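Local atomic coordinates of putative dehydrogenase (Pseudarthrobacter phenanthrenivorans, PDB entry 6A3F), a protein that catalyses the NAD(+)-dependent oxidation of levoglucosan to 3-dehydrolevoglucosan, working as a homotetramer of the Gfo/Idh/MocA family. Residues B[217-220]-B[224-227]; B[94-99]-B[365-370]. One frame throughout, in Å; residues are numbered along the deposited sequence.

Contact 1: B[217-220]-B[224-227]; sequences MARY and EFSA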
# COMPACT_ATOMS: atom_id res chain seq x y z
N MET B 217 -20.30 -7.75 11.16
CA MET B 217 -19.64 -6.43 11.21
C MET B 217 -20.59 -5.29 10.85
O MET B 217 -20.49 -4.26 11.46
CB MET B 217 -18.42 -6.36 10.29
CG MET B 217 -17.28 -7.11 10.83
SD MET B 217 -15.74 -6.93 9.83
CE MET B 217 -14.82 -8.26 10.61
N ALA B 218 -21.44 -5.46 9.85
CA ALA B 218 -22.39 -4.43 9.45
C ALA B 218 -23.36 -4.15 10.61
O ALA B 218 -23.66 -2.99 10.90
CB ALA B 218 -23.12 -4.82 8.22
N ARG B 219 -23.81 -5.21 11.30
CA ARG B 219 -24.75 -5.02 12.41
C ARG B 219 -24.04 -4.29 13.56
O ARG B 219 -24.61 -3.41 14.23
CB ARG B 219 -25.33 -6.36 12.83
CG ARG B 219 -26.36 -6.93 11.87
CD ARG B 219 -26.97 -8.20 12.48
NE ARG B 219 -27.80 -7.89 13.63
CZ ARG B 219 -27.51 -8.13 14.91
NH1 ARG B 219 -26.39 -8.76 15.26
NH2 ARG B 219 -28.34 -7.71 15.85
N TYR B 220 -22.77 -4.64 13.78
CA TYR B 220 -21.97 -4.11 14.91
C TYR B 220 -21.67 -2.61 14.70
O TYR B 220 -21.76 -1.79 15.63
CB TYR B 220 -20.72 -4.97 15.08
CG TYR B 220 -19.70 -4.54 16.10
CD1 TYR B 220 -20.05 -4.28 17.42
CD2 TYR B 220 -18.37 -4.38 15.75
CE1 TYR B 220 -19.11 -3.90 18.37
CE2 TYR B 220 -17.40 -4.02 16.69
CZ TYR B 220 -17.78 -3.78 18.00
OH TYR B 220 -16.83 -3.42 18.91
N GLU B 224 -29.10 -2.48 12.40
CA GLU B 224 -29.89 -3.58 11.90
C GLU B 224 -30.23 -3.35 10.43
O GLU B 224 -30.33 -2.25 9.95
CB GLU B 224 -31.19 -3.72 12.70
CG GLU B 224 -31.00 -4.04 14.16
CD GLU B 224 -30.52 -5.46 14.49
OE1 GLU B 224 -30.16 -6.22 13.55
OE2 GLU B 224 -30.44 -5.76 15.70
N PHE B 225 -30.50 -4.45 9.75
CA PHE B 225 -30.90 -4.45 8.40
C PHE B 225 -32.42 -4.29 8.29
O PHE B 225 -33.18 -4.96 8.99
CB PHE B 225 -30.52 -5.79 7.75
CG PHE B 225 -29.06 -6.03 7.44
CD1 PHE B 225 -28.06 -5.58 8.29
CD2 PHE B 225 -28.69 -6.70 6.29
CE1 PHE B 225 -26.73 -5.86 8.02
CE2 PHE B 225 -27.35 -6.95 6.02
CZ PHE B 225 -26.37 -6.55 6.89
N SER B 226 -32.84 -3.52 7.30
CA SER B 226 -34.29 -3.34 7.01
C SER B 226 -34.73 -4.25 5.86
O SER B 226 -35.78 -4.92 5.90
CB SER B 226 -34.57 -1.91 6.69
OG SER B 226 -35.96 -1.77 6.42
N ALA B 227 -33.97 -4.24 4.78
CA ALA B 227 -34.28 -5.03 3.61
C ALA B 227 -33.00 -5.36 2.82
O ALA B 227 -32.04 -4.63 2.89
CB ALA B 227 -35.30 -4.35 2.73
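Arg219 and Glu224 close a tight helix-to-strand connection in the substrate-binding alpha/beta domain of this Gfo/Idh/MocA enzyme: helix 206-221 ends, three residues intervene, and strand 225-233 of the large mixed sheet begins. The grip is side-on and bidentate. Arg219 NE donates to Glu224 OE1 at 2.9 Å. Arg219 NH2 donates to Glu224 OE2, also at 2.9 Å, and both bonds are fairly straight. Both oxygens are met on their syn sides and lie close to the guanidinium plane, yet the nitrogens stand well out of the carboxylate plane, because the two flat groups are turned 41° against each other. Two bonds between two rigid groups restrict rotation of each.

Beside the ion pair, Phe225 makes the apolar part of the contact. Its ring presents its edge to Ala218, with Ala218 CB 3.8 Å from Phe225 CE1 and near the ring plane. The same ring carbon is approached by the aliphatic stem of Arg219, with Arg219 CG 4.0 Å from Phe225 CE1, so this arginine packs with its CG methylene and pairs with its guanidinium. Ile389 of helix 380-399 touches both the Arg219 side chain and the Phe225 ring.

Torsions explain how the charged ends meet. Glu224 CB points away from the helix, but its chain folds back at chi2 (-72°), returning the carboxylate to the arginine.

Farther out, Phe225 is met edge-to-face by Phe274, from the adjacent strand 267-274, where Ser226 and Ala227 both face Arg273 in a classic beta bulge. The guanidinium is shared between two acids, which ties helix 380-399 to the connection: Arg219 NH1 forms a salt bridge with Asp382 OD1 while NE and NH2 hold Glu224.

Contact 2: B[94-99]-B[365-370]; sequences IHVVDI and DFFKAI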
# COMPACT_ATOMS: atom_id res chain seq x y z
N ILE B 94 -19.08 -30.18 33.85
CA ILE B 94 -18.72 -29.33 32.71
C ILE B 94 -19.54 -28.05 32.78
O ILE B 94 -20.77 -28.11 32.90
CB ILE B 94 -18.92 -30.09 31.40
CG1 ILE B 94 -18.06 -31.35 31.37
CG2 ILE B 94 -18.69 -29.18 30.18
CD1 ILE B 94 -16.58 -31.12 31.35
N HIS B 95 -18.87 -26.90 32.73
CA HIS B 95 -19.53 -25.61 32.87
C HIS B 95 -19.80 -24.97 31.51
O HIS B 95 -20.79 -24.28 31.36
CB HIS B 95 -18.72 -24.70 33.78
CG HIS B 95 -18.39 -25.34 35.08
ND1 HIS B 95 -17.14 -25.85 35.35
CD2 HIS B 95 -19.17 -25.63 36.15
CE1 HIS B 95 -17.14 -26.37 36.56
NE2 HIS B 95 -18.38 -26.26 37.06
N VAL B 96 -18.93 -25.24 30.53
CA VAL B 96 -18.93 -24.56 29.24
C VAL B 96 -18.85 -25.59 28.11
O VAL B 96 -17.96 -26.44 28.11
CB VAL B 96 -17.75 -23.57 29.14
CG1 VAL B 96 -17.69 -22.94 27.76
CG2 VAL B 96 -17.82 -22.48 30.21
N VAL B 97 -19.73 -25.45 27.13
CA VAL B 97 -19.66 -26.25 25.93
C VAL B 97 -19.28 -25.36 24.73
O VAL B 97 -19.93 -24.35 24.48
CB VAL B 97 -21.00 -26.95 25.70
CG1 VAL B 97 -21.02 -27.73 24.40
CG2 VAL B 97 -21.32 -27.83 26.89
N ASP B 98 -18.19 -25.78 24.09
CA ASP B 98 -17.66 -25.16 22.87
C ASP B 98 -18.04 -26.05 21.69
O ASP B 98 -17.49 -27.14 21.52
CB ASP B 98 -16.13 -25.00 22.94
CG ASP B 98 -15.54 -24.19 21.78
OD1 ASP B 98 -16.16 -24.18 20.69
OD2 ASP B 98 -14.45 -23.56 21.98
N ILE B 99 -18.97 -25.55 20.87
CA ILE B 99 -19.49 -26.28 19.73
C ILE B 99 -18.76 -25.81 18.46
O ILE B 99 -19.02 -24.71 17.93
CB ILE B 99 -21.01 -26.11 19.57
CG1 ILE B 99 -21.80 -26.33 20.86
CG2 ILE B 99 -21.49 -27.04 18.44
CD1 ILE B 99 -23.26 -26.07 20.71
N ASP B 365 -14.04 -12.14 26.79
CA ASP B 365 -15.30 -11.47 27.01
C ASP B 365 -16.38 -12.50 27.40
O ASP B 365 -17.31 -12.19 28.14
CB ASP B 365 -15.75 -10.68 25.78
CG ASP B 365 -14.97 -9.35 25.59
OD1 ASP B 365 -14.24 -8.89 26.52
OD2 ASP B 365 -15.10 -8.80 24.49
N PHE B 366 -16.22 -13.70 26.88
CA PHE B 366 -17.16 -14.81 27.13
C PHE B 366 -17.13 -15.18 28.62
O PHE B 366 -18.16 -15.35 29.29
CB PHE B 366 -16.76 -16.00 26.26
CG PHE B 366 -17.60 -17.24 26.42
CD1 PHE B 366 -18.97 -17.21 26.20
CD2 PHE B 366 -17.01 -18.44 26.74
CE1 PHE B 366 -19.73 -18.36 26.36
CE2 PHE B 366 -17.78 -19.60 26.88
CZ PHE B 366 -19.14 -19.55 26.69
N PHE B 367 -15.93 -15.32 29.13
CA PHE B 367 -15.71 -15.72 30.51
C PHE B 367 -16.03 -14.57 31.48
O PHE B 367 -16.52 -14.82 32.61
CB PHE B 367 -14.31 -16.32 30.66
CG PHE B 367 -14.22 -17.78 30.31
CD1 PHE B 367 -14.59 -18.75 31.22
CD2 PHE B 367 -13.77 -18.20 29.07
CE1 PHE B 367 -14.55 -20.09 30.88
CE2 PHE B 367 -13.71 -19.55 28.74
CZ PHE B 367 -14.09 -20.49 29.65
N LYS B 368 -15.82 -13.32 31.05
CA LYS B 368 -16.21 -12.15 31.82
C LYS B 368 -17.74 -12.15 32.02
O LYS B 368 -18.21 -11.95 33.13
CB LYS B 368 -15.72 -10.90 31.09
CG LYS B 368 -16.03 -9.57 31.76
CD LYS B 368 -15.14 -8.40 31.36
CE LYS B 368 -15.17 -7.33 32.43
NZ LYS B 368 -14.63 -6.03 31.97
N ALA B 369 -18.50 -12.39 30.96
CA ALA B 369 -19.98 -12.50 31.06
C ALA B 369 -20.39 -13.63 32.02
O ALA B 369 -21.36 -13.46 32.78
CB ALA B 369 -20.60 -12.70 29.69
N ILE B 370 -19.70 -14.77 31.98
CA ILE B 370 -20.01 -15.90 32.83
C ILE B 370 -19.79 -15.52 34.29
O ILE B 370 -20.68 -15.66 35.13
CB ILE B 370 -19.19 -17.15 32.46
CG1 ILE B 370 -19.61 -17.71 31.10
CG2 ILE B 370 -19.30 -18.21 33.56
CD1 ILE B 370 -18.67 -18.81 30.58
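Val96 meets three side chains of helix 365-370, dividing its two methyls between them. CG1 goes to the edge of Phe366, near the ring plane, with Val96 CG1 3.5 Å from Phe366 CE2. CG2 faces Ile370 and Phe367: Val96 CG2 lies 3.8 Å from Ile370 CD1 and 4.1 Å from Phe367 CE1, the latter an oblique approach to the ring.

The valine fork is set by chi1 of 176°, which places CG1 anti to the backbone N and CG2 anti to the carbonyl carbon. Phe366 is likewise extended, its CG opposite the backbone N (chi1 179°), and its ring reaches from the helix toward the strand. One turn on, the extended CG1-CD1 arm of Ile370 reaches over this ring, and Ile370 CD1 rests 3.9 Å above one face of Phe366, displaced toward the rim. This methyl therefore touches both the valine and the phenylalanine. Phe367 CB does not point at the strand, yet the ring is long enough to bring CE1 to the valine.

The side chains span the 12.1 Å that separates the segment axes at their closest approach. Their N-to-C directions differ by 150°, closer to antiparallel than to parallel. The contact is buried and wholly apolar.

Strand 96-100 lies inside the parallel Rossmann sheet, between strands 23-30 and 119-122, and helix 355-371 packs against one face of it. Leu24 of the first neighbour touches Phe367 and Ile370, His119 of the second touches Ile370, and Val146, just before strand 147-149, touches Phe366 and Ile370.

The two contacts share no helix or strand. Contact 1 belongs to the substrate-binding domain and joins elements only three residues apart in sequence; contact 2 spans 265 intervening residues, bringing a late helix back to the nucleotide-binding sheet, and contact 1 is nested within that loop. Their centres lie 26 Å apart, with nearest atoms about 8 Å apart and no touch. Their chemistry differs with burial. Contact 1 is partly buried, its ion pair formed by partly exposed residues beside a buried apolar patch. Contact 2 is buried and rests on hydrocarbon contacts alone, although its buried area, 130 Å², is smaller than the 207 Å² of contact 1.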